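Local coordinates for protein EmGH1 (PDB 5Z87) that probably hydrolyses beta-glucosidic bonds, as a two-subunit family 3 glycoside hydrolase, at residues 122-126 and 380-386; 200-206 and 725-729; 247-252 and 281-285; 425-429 and 573-577; 551-557 and 583-589. One frame throughout, in Å; residues are numbered along the deposited sequence.

Contact 1. Residues 122-126 and 380-386; sequences GIPAF and KFKCGLF
K380 reaches P124 and I123 with an all-extended chain that leaves the last turn of helix 366-382. Its NZ donates to P124 O at 3.0 Å, arriving in the carbonyl plane with a C=O...N angle of 151°. The ammonium group also bonds to Q62 OE1 and G90 O, so three oxygens hold it within a buried site. Lower on the same chain, K380 CG lies 3.5 Å from F126 CE2, while the I123 side chain crosses the lysine at about a right angle, CG2 3.7 Å from K380 NZ. C383 comes next. With SG anti to its carbonyl carbon (chi1 -65°), the sulfur lies in the plane of the F126 ring, at the edge, and its nearest ring atom is CE1 at 3.9 Å: a cysteine sulfur-aromatic contact.

The helix then closes in a Schellman motif. G384 takes a positive phi of 78°, with G384 N bonded to F381 O and L385 N to K380 O. This turn brings the end of the helix back against the loop that feeds strand 126-129, one of the parallel strands of the N-terminal TIM-barrel domain.

Beyond the turn, L385 points at the loop. Its CB packs 3.8 Å from P124 CG, and its CD1 sits over one face of the F126 ring, displaced toward the rim, and 3.3 Å from A125 O. F386 follows: I123 runs side by side with it, CG1 3.9 Å from F386 CE2, and P124 CD lies over a face of the phenyl ring at 4.5 Å from CE2.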
# COMPACT_ATOMS: atom_id res chain seq x y z
N GLY A 122 6.43 -50.26 -1.25
CA GLY A 122 5.13 -50.06 -0.63
C GLY A 122 4.89 -48.68 -0.06
O GLY A 122 4.13 -48.54 0.91
N ILE A 123 5.51 -47.65 -0.63
CA ILE A 123 5.32 -46.28 -0.15
C ILE A 123 3.89 -45.83 -0.45
O ILE A 123 3.49 -45.80 -1.62
CB ILE A 123 6.35 -45.32 -0.78
CG1 ILE A 123 7.77 -45.87 -0.59
CG2 ILE A 123 6.20 -43.89 -0.19
CD1 ILE A 123 8.86 -45.16 -1.43
N PRO A 124 3.09 -45.51 0.56
CA PRO A 124 1.76 -44.95 0.30
C PRO A 124 1.86 -43.48 -0.08
O PRO A 124 2.89 -42.83 0.07
CB PRO A 124 1.01 -45.14 1.63
CG PRO A 124 1.98 -45.90 2.54
CD PRO A 124 3.35 -45.61 2.00
N ALA A 125 0.75 -42.96 -0.61
CA ALA A 125 0.64 -41.54 -0.92
C ALA A 125 0.32 -40.73 0.32
O ALA A 125 -0.38 -41.19 1.23
CB ALA A 125 -0.43 -41.33 -1.98
N PHE A 126 0.85 -39.50 0.38
CA PHE A 126 0.20 -38.48 1.20
C PHE A 126 -1.16 -38.19 0.59
O PHE A 126 -1.31 -38.15 -0.64
CB PHE A 126 1.04 -37.19 1.26
CG PHE A 126 1.90 -37.07 2.50
CD1 PHE A 126 1.37 -37.22 3.77
CD2 PHE A 126 3.27 -36.83 2.38
CE1 PHE A 126 2.18 -37.12 4.90
CE2 PHE A 126 4.08 -36.74 3.52
CZ PHE A 126 3.53 -36.88 4.77
N LYS A 380 6.56 -38.93 5.67
CA LYS A 380 5.65 -40.07 5.59
C LYS A 380 5.89 -41.05 6.74
O LYS A 380 4.93 -41.52 7.37
CB LYS A 380 5.81 -40.77 4.24
CG LYS A 380 5.36 -39.93 3.07
CD LYS A 380 5.47 -40.64 1.74
CE LYS A 380 4.57 -39.94 0.71
NZ LYS A 380 4.65 -40.51 -0.67
N PHE A 381 7.15 -41.34 7.06
CA PHE A 381 7.43 -42.18 8.22
C PHE A 381 6.85 -41.57 9.49
O PHE A 381 6.13 -42.23 10.24
CB PHE A 381 8.94 -42.42 8.34
CG PHE A 381 9.47 -43.48 7.39
CD1 PHE A 381 9.09 -44.82 7.53
CD2 PHE A 381 10.35 -43.15 6.36
CE1 PHE A 381 9.55 -45.80 6.65
CE2 PHE A 381 10.83 -44.12 5.48
CZ PHE A 381 10.43 -45.45 5.62
N LYS A 382 7.11 -40.27 9.71
CA LYS A 382 6.62 -39.57 10.89
C LYS A 382 5.09 -39.64 11.01
O LYS A 382 4.55 -39.76 12.11
CB LYS A 382 7.09 -38.11 10.87
CG LYS A 382 6.64 -37.30 12.10
CD LYS A 382 7.55 -36.08 12.38
CE LYS A 382 7.13 -35.37 13.66
NZ LYS A 382 7.95 -34.16 13.98
N CYS A 383 4.38 -39.55 9.88
CA CYS A 383 2.93 -39.63 9.91
C CYS A 383 2.42 -41.06 9.96
O CYS A 383 1.20 -41.25 9.96
CB CYS A 383 2.34 -38.92 8.69
SG CYS A 383 2.67 -37.13 8.73
N GLY A 384 3.30 -42.05 10.00
CA GLY A 384 2.89 -43.43 10.15
C GLY A 384 2.35 -44.09 8.90
O GLY A 384 1.72 -45.15 9.02
N LEU A 385 2.57 -43.51 7.72
CA LEU A 385 1.99 -44.10 6.51
C LEU A 385 2.46 -45.54 6.30
O LEU A 385 1.72 -46.35 5.74
CB LEU A 385 2.33 -43.29 5.25
CG LEU A 385 2.07 -41.78 5.17
CD1 LEU A 385 1.78 -41.40 3.74
CD2 LEU A 385 0.96 -41.33 6.08
N PHE A 386 3.67 -45.86 6.75
CA PHE A 386 4.23 -47.18 6.51
C PHE A 386 3.73 -48.21 7.51
O PHE A 386 3.73 -49.41 7.20
CB PHE A 386 5.77 -47.13 6.59
CG PHE A 386 6.43 -46.39 5.43
CD1 PHE A 386 6.60 -45.01 5.47
CD2 PHE A 386 6.91 -47.09 4.33
CE1 PHE A 386 7.26 -44.34 4.42
CE2 PHE A 386 7.55 -46.42 3.28
CZ PHE A 386 7.72 -45.05 3.32

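Contact 2. Residues 200-206 and 725-729; sequences DPHVVTV and MRGFQ
H202, in the first turn of helix 201-216, lies against a classic beta bulge formed by R726 and G727, which both face L709; here the barrel domain meets strand 724-733 of the fibronectin type III-like domain. Helix and strand segments cross at -51°, their axes 7.9 Å apart. The imidazole is sandwiched: R726 C lies 3.7 Å above the centre of one face, and V206 CG2 covers the opposite face nearer the rim. F728 CD2 approaches the ring edge, 4.0 Å from H202 CD2.

V203 CG2 touches M725 SD at 3.7 Å. V206 and F728 slide past each other in opposite directions, V206 CG1 4.0 Å from F728 CZ. D200 is the N-cap residue: with CG anti to the backbone N (chi1 178°), its OD2 is turned to cap V203 N at 2.9 Å. Its OD1 takes one water, which also donates to M725 O and accepts from H202 N; Y640 OH bonds both OD1 and M725 N. A second water lies 2.9 Å from H202 NE2 and accepts from F728 N.

Putting an alanine at H202 would probably open a gap between V206 and the bulge and strip the second water of its ring partner. With no direct hydrogen bond found between the segments, bridged by two waters and the Y640 hydroxyl, the match here probably rests on van der Waals fit plus mediated polar links.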
# COMPACT_ATOMS: atom_id res chain seq x y z
N ASP A 200 -2.66 -9.12 13.83
CA ASP A 200 -1.64 -8.99 14.87
C ASP A 200 -0.66 -10.16 14.84
O ASP A 200 -1.10 -11.32 14.87
CB ASP A 200 -2.26 -8.91 16.24
CG ASP A 200 -1.22 -8.80 17.32
OD1 ASP A 200 -0.41 -7.85 17.27
OD2 ASP A 200 -1.20 -9.67 18.22
N PRO A 201 0.65 -9.91 14.83
CA PRO A 201 1.61 -11.03 14.82
C PRO A 201 1.50 -11.92 16.04
O PRO A 201 1.60 -13.15 15.90
CB PRO A 201 2.97 -10.32 14.74
CG PRO A 201 2.66 -9.00 14.05
CD PRO A 201 1.33 -8.61 14.65
N HIS A 202 1.28 -11.36 17.23
CA HIS A 202 1.20 -12.21 18.41
C HIS A 202 -0.02 -13.13 18.36
O HIS A 202 0.09 -14.33 18.65
CB HIS A 202 1.16 -11.37 19.69
CG HIS A 202 0.97 -12.17 20.93
ND1 HIS A 202 2.00 -12.84 21.56
CD2 HIS A 202 -0.14 -12.44 21.66
CE1 HIS A 202 1.54 -13.47 22.62
NE2 HIS A 202 0.24 -13.25 22.71
N VAL A 203 -1.18 -12.60 17.97
CA VAL A 203 -2.39 -13.40 17.88
C VAL A 203 -2.23 -14.51 16.84
O VAL A 203 -2.56 -15.67 17.09
CB VAL A 203 -3.62 -12.52 17.57
CG1 VAL A 203 -4.75 -13.35 16.98
CG2 VAL A 203 -4.07 -11.75 18.82
N VAL A 204 -1.71 -14.16 15.66
CA VAL A 204 -1.56 -15.17 14.61
C VAL A 204 -0.53 -16.22 15.02
O VAL A 204 -0.68 -17.40 14.71
CB VAL A 204 -1.20 -14.49 13.27
CG1 VAL A 204 -0.92 -15.52 12.21
CG2 VAL A 204 -2.33 -13.60 12.82
N THR A 205 0.50 -15.80 15.77
CA THR A 205 1.51 -16.73 16.26
C THR A 205 0.93 -17.68 17.30
O THR A 205 1.15 -18.89 17.25
CB THR A 205 2.69 -15.94 16.83
OG1 THR A 205 3.35 -15.26 15.76
CG2 THR A 205 3.68 -16.85 17.56
N VAL A 206 0.17 -17.13 18.25
CA VAL A 206 -0.46 -17.95 19.27
C VAL A 206 -1.46 -18.91 18.63
O VAL A 206 -1.51 -20.09 18.96
CB VAL A 206 -1.13 -17.05 20.33
CG1 VAL A 206 -2.11 -17.86 21.15
CG2 VAL A 206 -0.06 -16.40 21.20
N MET A 725 1.13 -5.88 20.62
CA MET A 725 0.58 -6.86 21.56
C MET A 725 1.61 -7.93 21.88
O MET A 725 2.28 -8.47 20.99
CB MET A 725 -0.68 -7.50 20.98
CG MET A 725 -1.14 -8.69 21.80
SD MET A 725 -2.79 -9.28 21.33
CE MET A 725 -3.82 -8.22 22.34
N ARG A 726 1.75 -8.22 23.18
CA ARG A 726 2.66 -9.26 23.65
C ARG A 726 1.98 -10.29 24.54
O ARG A 726 2.63 -11.27 24.91
CB ARG A 726 3.84 -8.63 24.41
CG ARG A 726 4.81 -7.86 23.51
CD ARG A 726 5.43 -8.81 22.51
NE ARG A 726 6.42 -8.21 21.63
CZ ARG A 726 6.16 -7.75 20.41
NH1 ARG A 726 4.92 -7.79 19.94
NH2 ARG A 726 7.13 -7.23 19.66
N GLY A 727 0.70 -10.11 24.89
CA GLY A 727 -0.02 -11.11 25.66
C GLY A 727 -1.51 -10.83 25.69
O GLY A 727 -1.96 -9.70 25.45
N PHE A 728 -2.28 -11.88 25.97
CA PHE A 728 -3.70 -11.71 26.25
C PHE A 728 -4.19 -12.88 27.11
O PHE A 728 -3.59 -13.96 27.11
CB PHE A 728 -4.54 -11.59 24.97
CG PHE A 728 -4.59 -12.85 24.15
CD1 PHE A 728 -5.38 -13.93 24.53
CD2 PHE A 728 -3.86 -12.94 22.97
CE1 PHE A 728 -5.43 -15.09 23.76
CE2 PHE A 728 -3.91 -14.09 22.19
CZ PHE A 728 -4.70 -15.16 22.58
N GLN A 729 -5.30 -12.65 27.79
CA GLN A 729 -5.90 -13.65 28.67
C GLN A 729 -7.39 -13.40 28.76
O GLN A 729 -7.81 -12.37 29.29
CB GLN A 729 -5.26 -13.59 30.05
CG GLN A 729 -5.77 -14.65 31.02
CD GLN A 729 -5.62 -16.05 30.46
OE1 GLN A 729 -4.51 -16.57 30.35
NE2 GLN A 729 -6.75 -16.66 30.08
O HOH W 1 1.97 -8.51 18.09
O HOH W 2 -0.97 -14.71 24.95

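Contact 3. Residues 247-252 and 281-285; sequences FAPSHI and HGEID
F247 and H281 make the tight end of this contact, an offset stack with ring centroids 4.1 Å apart and planes 4° from parallel. F247 CE2 lies over the imidazole and H281 CD2 over the phenyl, each displaced toward the rim, with CE2 to CD2 at 3.4 Å. CG of H281, anti to the carbonyl carbon (chi1 -73°), lays the ring over F247, and D316 OD2 bonds H281 ND1. An alanine at H281 would probably leave one face of F247 without its stacking partner and D316 without this hydrogen bond.

Both segments follow parallel strands of the TIM barrel, 229-235 and 276-279, at the ends where such barrels carry their active-site loops. Accordingly, H281 lines the pocket occupied by dithiothreitol.

S250 N donates to E283 O at 3.1 Å in a nearly straight bond (168°), and P249 CB packs on E283 CG at 3.6 Å. Around this link water spaces the backbones: one donates to F247 O and accepts from E283 N, another donates to S250 O (2.8 Å) and accepts from D285 N. The apolar touch is slacker, I252 CD1 and I284 CD1 being 4.3 Å apart, while D285 turns to V255 and E256 of the second subunit.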
# COMPACT_ATOMS: atom_id res chain seq x y z
N PHE A 247 -2.72 -12.47 -5.73
CA PHE A 247 -1.54 -12.72 -6.55
C PHE A 247 -0.60 -11.50 -6.65
O PHE A 247 0.51 -11.66 -7.14
CB PHE A 247 -1.85 -13.18 -7.99
CG PHE A 247 -2.36 -14.59 -8.10
CD1 PHE A 247 -3.73 -14.86 -8.00
CD2 PHE A 247 -1.49 -15.65 -8.36
CE1 PHE A 247 -4.22 -16.15 -8.12
CE2 PHE A 247 -1.96 -16.95 -8.48
CZ PHE A 247 -3.33 -17.21 -8.36
N ALA A 248 -1.02 -10.30 -6.24
CA ALA A 248 -0.23 -9.10 -6.51
C ALA A 248 1.00 -9.05 -5.61
O ALA A 248 1.01 -9.63 -4.52
CB ALA A 248 -1.07 -7.83 -6.33
N PRO A 249 2.05 -8.36 -6.04
CA PRO A 249 3.28 -8.33 -5.25
C PRO A 249 3.05 -7.73 -3.89
O PRO A 249 2.14 -6.93 -3.67
CB PRO A 249 4.23 -7.44 -6.08
CG PRO A 249 3.72 -7.59 -7.49
CD PRO A 249 2.21 -7.64 -7.32
N SER A 250 3.92 -8.12 -2.96
CA SER A 250 3.98 -7.55 -1.63
C SER A 250 5.27 -6.75 -1.52
O SER A 250 6.29 -7.11 -2.11
CB SER A 250 3.95 -8.64 -0.56
OG SER A 250 2.80 -9.44 -0.74
N HIS A 251 5.20 -5.65 -0.77
CA HIS A 251 6.34 -4.78 -0.52
C HIS A 251 6.67 -4.90 0.96
O HIS A 251 6.04 -4.26 1.80
CB HIS A 251 6.05 -3.34 -0.93
CG HIS A 251 5.78 -3.18 -2.39
ND1 HIS A 251 6.57 -2.41 -3.21
CD2 HIS A 251 4.83 -3.72 -3.19
CE1 HIS A 251 6.11 -2.46 -4.45
NE2 HIS A 251 5.05 -3.25 -4.47
N ILE A 252 7.64 -5.75 1.26
CA ILE A 252 7.99 -6.11 2.63
C ILE A 252 9.50 -5.99 2.77
O ILE A 252 10.24 -6.67 2.06
CB ILE A 252 7.51 -7.54 2.97
CG1 ILE A 252 6.03 -7.70 2.62
CG2 ILE A 252 7.73 -7.85 4.45
CD1 ILE A 252 5.47 -9.10 2.84
N HIS A 281 1.89 -17.65 -3.74
CA HIS A 281 1.70 -17.25 -5.13
C HIS A 281 2.64 -16.13 -5.55
O HIS A 281 3.07 -16.06 -6.71
CB HIS A 281 0.27 -16.73 -5.37
CG HIS A 281 -0.81 -17.77 -5.38
ND1 HIS A 281 -0.57 -19.09 -5.68
CD2 HIS A 281 -2.14 -17.66 -5.17
CE1 HIS A 281 -1.71 -19.76 -5.63
NE2 HIS A 281 -2.68 -18.92 -5.32
N GLY A 282 2.90 -15.20 -4.64
CA GLY A 282 3.35 -13.87 -5.00
C GLY A 282 4.85 -13.72 -5.08
O GLY A 282 5.62 -14.68 -4.94
N GLU A 283 5.27 -12.48 -5.32
CA GLU A 283 6.65 -12.06 -5.40
C GLU A 283 6.89 -10.92 -4.42
O GLU A 283 5.97 -10.18 -4.07
CB GLU A 283 6.98 -11.57 -6.82
CG GLU A 283 6.26 -10.24 -7.12
CD GLU A 283 7.05 -9.26 -7.97
OE1 GLU A 283 7.66 -8.35 -7.37
OE2 GLU A 283 7.01 -9.33 -9.22
N ILE A 284 8.14 -10.78 -3.99
CA ILE A 284 8.59 -9.62 -3.22
C ILE A 284 9.79 -9.03 -3.94
O ILE A 284 10.80 -9.72 -4.14
CB ILE A 284 8.95 -9.99 -1.78
CG1 ILE A 284 7.72 -10.56 -1.07
CG2 ILE A 284 9.55 -8.78 -1.05
CD1 ILE A 284 8.04 -11.25 0.20
N ASP A 285 9.68 -7.77 -4.36
CA ASP A 285 10.77 -7.09 -5.05
C ASP A 285 11.25 -7.89 -6.25
O ASP A 285 12.44 -7.98 -6.52
CB ASP A 285 11.92 -6.80 -4.08
CG ASP A 285 12.74 -5.59 -4.50
OD1 ASP A 285 12.18 -4.68 -5.15
OD2 ASP A 285 13.96 -5.55 -4.19
O HOH W 3 3.04 -11.12 -7.15
O HOH W 4 7.63 -5.74 -4.21

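Contact 4. Residues 425-429 and 573-577; sequences NVLPL and KTTVA
V426 CG1 fits between two side chains of strand 574-580, part of the mixed sheet in the C-terminal alpha/beta domain: T574 CG2 and V576 CG1 each lie 3.7 Å away. T574 and V576 both direct their CB atoms at the loop, as residues two apart on a strand can, while T575 between them turns to the other side. Setting CG1 of V426 anti to its own backbone N (chi1 175°) puts that methyl into the notch. L427 and V576 instead meet tip to tip, L427 CD2 to V576 CG1 at 3.6 Å. L429 adds a looser touch, its CD2 passing T574 CG2 at 4.2 Å.

The next shell fixes both partners. T574 and V576 are hydrogen-bonded through their backbones to neighbouring strand 527-533, and A577 to A596 on strand 596-601. A596 and L615 each touch both L427 and V576, closing the apolar cluster from the sheet and from helix 607-615. On the loop, N422 OD1 accepts from L427 N, and the L429 backbone bonds with L615. A cis peptide between L427 and P428 folds the loop sharply, bringing L427 CA and P428 CA to 2.9 Å.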
# COMPACT_ATOMS: atom_id res chain seq x y z
N ASN A 425 -28.27 -0.06 25.56
CA ASN A 425 -28.48 -1.38 26.15
C ASN A 425 -29.72 -2.06 25.58
O ASN A 425 -30.51 -2.68 26.30
CB ASN A 425 -28.54 -1.28 27.67
CG ASN A 425 -27.17 -1.01 28.29
OD1 ASN A 425 -26.35 -1.92 28.42
ND2 ASN A 425 -26.93 0.24 28.67
N VAL A 426 -29.89 -1.96 24.26
CA VAL A 426 -30.95 -2.69 23.57
C VAL A 426 -30.81 -4.19 23.80
O VAL A 426 -31.81 -4.90 23.93
CB VAL A 426 -30.93 -2.34 22.08
CG1 VAL A 426 -31.92 -3.18 21.34
CG2 VAL A 426 -31.22 -0.86 21.91
N LEU A 427 -29.53 -4.70 23.89
CA LEU A 427 -29.30 -6.12 24.16
C LEU A 427 -28.87 -6.34 25.61
O LEU A 427 -28.24 -5.47 26.22
CB LEU A 427 -28.22 -6.68 23.22
CG LEU A 427 -28.59 -6.61 21.75
CD1 LEU A 427 -27.43 -7.10 20.90
CD2 LEU A 427 -29.86 -7.42 21.48
N PRO A 428 -29.21 -7.48 26.20
CA PRO A 428 -29.99 -8.58 25.61
C PRO A 428 -31.49 -8.31 25.53
O PRO A 428 -32.07 -7.69 26.43
CB PRO A 428 -29.72 -9.73 26.57
CG PRO A 428 -29.53 -9.06 27.89
CD PRO A 428 -28.78 -7.80 27.57
N LEU A 429 -32.11 -8.77 24.45
CA LEU A 429 -33.55 -8.92 24.40
C LEU A 429 -34.04 -9.79 25.57
O LEU A 429 -33.30 -10.61 26.12
CB LEU A 429 -33.96 -9.56 23.08
CG LEU A 429 -33.37 -8.95 21.82
CD1 LEU A 429 -33.91 -9.68 20.59
CD2 LEU A 429 -33.69 -7.47 21.74
N LYS A 573 -39.03 0.49 15.80
CA LYS A 573 -39.11 -0.68 16.65
C LYS A 573 -37.74 -1.02 17.22
O LYS A 573 -36.71 -0.47 16.82
CB LYS A 573 -39.68 -1.87 15.88
CG LYS A 573 -41.15 -1.71 15.51
CD LYS A 573 -41.35 -1.87 14.01
CE LYS A 573 -42.79 -1.55 13.61
NZ LYS A 573 -43.77 -2.30 14.44
N THR A 574 -37.73 -1.94 18.19
CA THR A 574 -36.49 -2.52 18.69
C THR A 574 -35.77 -3.24 17.55
O THR A 574 -36.27 -4.25 17.04
CB THR A 574 -36.78 -3.47 19.85
OG1 THR A 574 -37.62 -2.80 20.79
CG2 THR A 574 -35.49 -3.90 20.55
N THR A 575 -34.61 -2.73 17.15
CA THR A 575 -33.89 -3.24 15.99
C THR A 575 -32.43 -3.51 16.34
O THR A 575 -31.76 -2.64 16.89
CB THR A 575 -33.97 -2.26 14.81
OG1 THR A 575 -35.35 -1.99 14.52
CG2 THR A 575 -33.32 -2.85 13.56
N VAL A 576 -31.95 -4.71 16.02
CA VAL A 576 -30.55 -5.07 16.16
C VAL A 576 -30.07 -5.67 14.85
O VAL A 576 -30.85 -6.22 14.06
CB VAL A 576 -30.30 -6.05 17.32
CG1 VAL A 576 -30.88 -5.49 18.60
CG2 VAL A 576 -30.93 -7.39 17.00
N ALA A 577 -28.77 -5.58 14.62
CA ALA A 577 -28.16 -6.13 13.42
C ALA A 577 -27.13 -7.19 13.81
O ALA A 577 -26.41 -7.05 14.80
CB ALA A 577 -27.51 -5.02 12.57

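Contact 5. Residues 551-557 and 583-589; sequences DRDDLEL and RPLSPLV. With EDO (1,2-ethanediol), chain L.
R583 and R552 meet through bends in both chains: R583 starts with CG between its backbone N and carbonyl carbon (chi1 61°), and both arginines bend at chi3. The R583 guanidinium thereby comes flat against the aliphatic part of R552, whose CB sits over its centre and whose CD lies 3.2 Å from R583 NH1. The two guanidinium planes are turned 84° apart.

Each arginine also bonds oxygens of its own. R552 grips E556 O end-on with NH1 and NH2 (2.7 Å for NH2), the oxygen lying in the guanidinium plane, and forms a salt bridge from NH2 to D554 OD2 at 3.5 Å. R583 bonds to the carbonyls of T538, P188, R189 and G550. L585 CD2 approaches the edge of the R552 guanidinium, and L585 CD1 meets L557 CD2 at 3.9 Å. D553 OD1 accepts from ethanediol O2 at 2.9 Å, and D553 OD2 bonds S654, Q635 and N632 of the second subunit.

Two bonds tie loop 551-557 to the turn leading into helix 588-593 of the C-terminal domain and to its first turn. S586 N donates to L555 O at 2.8 Å from above the carbonyl plane. V589 N meets the syn lone pair of E556 OE2 at 3.1 Å and 172°; E556 OE1 takes L557 N on its anti lone pair and also bonds N562 ND2. An Asx turn, E556 N to D554 OD1, shapes the loop.

With its carboxylate facing the N-terminal turn of a helix, E556 is probably stabilised as an anion, while oxygens around the two arginines probably offset their like charges.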
# COMPACT_ATOMS: atom_id res chain seq x y z
N ASP A 551 -11.77 -9.96 -4.54
CA ASP A 551 -11.31 -8.82 -3.77
C ASP A 551 -12.24 -7.63 -4.03
O ASP A 551 -12.82 -7.52 -5.11
CB ASP A 551 -9.85 -8.50 -4.14
CG ASP A 551 -8.97 -9.79 -4.24
OD1 ASP A 551 -8.94 -10.59 -3.27
OD2 ASP A 551 -8.30 -10.01 -5.28
N ARG A 552 -12.38 -6.75 -3.04
CA ARG A 552 -13.28 -5.60 -3.15
C ARG A 552 -12.51 -4.28 -3.05
O ARG A 552 -11.51 -4.18 -2.33
CB ARG A 552 -14.38 -5.61 -2.05
CG ARG A 552 -15.46 -6.66 -2.25
CD ARG A 552 -16.66 -6.51 -1.28
NE ARG A 552 -17.30 -5.20 -1.37
CZ ARG A 552 -17.94 -4.61 -0.37
NH1 ARG A 552 -18.06 -5.21 0.81
NH2 ARG A 552 -18.47 -3.40 -0.54
N ASP A 553 -12.99 -3.27 -3.77
CA ASP A 553 -12.43 -1.93 -3.69
C ASP A 553 -13.27 -1.02 -2.80
O ASP A 553 -13.28 0.20 -2.98
CB ASP A 553 -12.27 -1.32 -5.08
CG ASP A 553 -13.57 -1.33 -5.85
OD1 ASP A 553 -14.59 -1.76 -5.26
OD2 ASP A 553 -13.59 -0.91 -7.03
N ASP A 554 -13.99 -1.61 -1.86
CA ASP A 554 -14.93 -0.91 -1.00
C ASP A 554 -15.21 -1.83 0.18
O ASP A 554 -15.31 -3.04 0.01
CB ASP A 554 -16.22 -0.57 -1.77
CG ASP A 554 -17.28 0.11 -0.91
OD1 ASP A 554 -16.93 0.77 0.09
OD2 ASP A 554 -18.47 -0.00 -1.25
N LEU A 555 -15.32 -1.25 1.38
CA LEU A 555 -15.51 -2.04 2.58
C LEU A 555 -16.89 -1.85 3.20
O LEU A 555 -17.19 -2.47 4.23
CB LEU A 555 -14.42 -1.70 3.60
CG LEU A 555 -12.99 -2.02 3.12
CD1 LEU A 555 -11.95 -1.48 4.11
CD2 LEU A 555 -12.81 -3.52 2.88
N GLU A 556 -17.73 -1.00 2.63
CA GLU A 556 -19.11 -0.90 3.09
C GLU A 556 -19.87 -2.18 2.75
O GLU A 556 -19.47 -2.97 1.90
CB GLU A 556 -19.82 0.28 2.43
CG GLU A 556 -19.96 1.49 3.30
CD GLU A 556 -21.00 1.33 4.39
OE1 GLU A 556 -21.57 0.22 4.55
OE2 GLU A 556 -21.25 2.34 5.07
N LEU A 557 -21.00 -2.36 3.44
CA LEU A 557 -21.99 -3.35 3.02
C LEU A 557 -22.34 -3.17 1.56
O LEU A 557 -22.67 -2.06 1.12
CB LEU A 557 -23.25 -3.23 3.87
CG LEU A 557 -22.99 -3.37 5.36
CD1 LEU A 557 -24.32 -3.31 6.09
CD2 LEU A 557 -22.27 -4.69 5.60
N ARG A 583 -14.58 -11.17 4.89
CA ARG A 583 -13.59 -10.14 5.22
C ARG A 583 -14.09 -9.21 6.32
O ARG A 583 -15.30 -9.05 6.51
CB ARG A 583 -13.26 -9.31 3.99
CG ARG A 583 -14.49 -8.58 3.46
CD ARG A 583 -14.13 -7.48 2.48
NE ARG A 583 -13.28 -7.96 1.40
CZ ARG A 583 -13.73 -8.62 0.34
NH1 ARG A 583 -15.04 -8.87 0.22
NH2 ARG A 583 -12.88 -9.03 -0.61
N PRO A 584 -13.19 -8.55 7.04
CA PRO A 584 -13.62 -7.44 7.90
C PRO A 584 -14.33 -6.39 7.06
O PRO A 584 -13.84 -6.00 6.00
CB PRO A 584 -12.31 -6.90 8.48
CG PRO A 584 -11.33 -8.05 8.36
CD PRO A 584 -11.73 -8.75 7.09
N LEU A 585 -15.50 -5.95 7.54
CA LEU A 585 -16.29 -4.94 6.85
C LEU A 585 -16.33 -3.63 7.64
O LEU A 585 -16.19 -3.63 8.87
CB LEU A 585 -17.72 -5.43 6.60
CG LEU A 585 -17.85 -6.52 5.53
CD1 LEU A 585 -19.23 -7.11 5.50
CD2 LEU A 585 -17.47 -5.98 4.16
N SER A 586 -16.54 -2.53 6.93
CA SER A 586 -16.58 -1.19 7.53
C SER A 586 -17.97 -0.61 7.32
O SER A 586 -18.17 0.24 6.44
CB SER A 586 -15.51 -0.28 6.94
OG SER A 586 -14.23 -0.75 7.31
N PRO A 587 -18.94 -1.04 8.11
CA PRO A 587 -20.36 -0.71 7.90
C PRO A 587 -20.71 0.61 8.59
O PRO A 587 -21.33 0.67 9.66
CB PRO A 587 -21.07 -1.91 8.51
CG PRO A 587 -20.15 -2.28 9.70
CD PRO A 587 -18.75 -1.81 9.36
N LEU A 588 -20.29 1.71 7.95
CA LEU A 588 -20.40 3.04 8.54
C LEU A 588 -21.86 3.42 8.76
O LEU A 588 -22.24 3.87 9.85
CB LEU A 588 -19.75 4.07 7.63
CG LEU A 588 -18.30 4.49 7.80
CD1 LEU A 588 -18.07 5.70 6.90
CD2 LEU A 588 -18.02 4.81 9.25
N VAL A 589 -22.67 3.29 7.71
CA VAL A 589 -24.09 3.63 7.81
C VAL A 589 -24.74 2.87 8.94
O VAL A 589 -25.38 3.45 9.82
CB VAL A 589 -24.78 3.38 6.45
CG1 VAL A 589 -26.29 3.50 6.58
CG2 VAL A 589 -24.24 4.37 5.42
C1 EDO L . -17.50 0.26 -8.00
O1 EDO L . -18.54 -0.15 -8.91
C2 EDO L . -18.01 0.16 -6.57
O2 EDO L . -16.94 -0.12 -5.66

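In the fold
Contacts 1 and 3 lie in the TIM-barrel domain, contacts 4 and 5 in the C-terminal alpha/beta domain, and contact 2 joins the barrel to the fibronectin-like domain. Contacts 1 and 4 are both buried, with centres about 55 Å apart on opposite sides of the chain's centre; contact 4 is purely apolar across its segments, whereas contact 1 adds a buried lysine. Contact 2, only partly buried, is bridged by waters and by Y640. Contacts 3 and 5, whose nearest atoms are about 6 Å apart, both reach the second subunit; contact 5 has two direct bonds across its segments, contact 3 one plus water bridges. Contacts 4 and 5 use consecutive elements, strand 574-580 and helix 588-593.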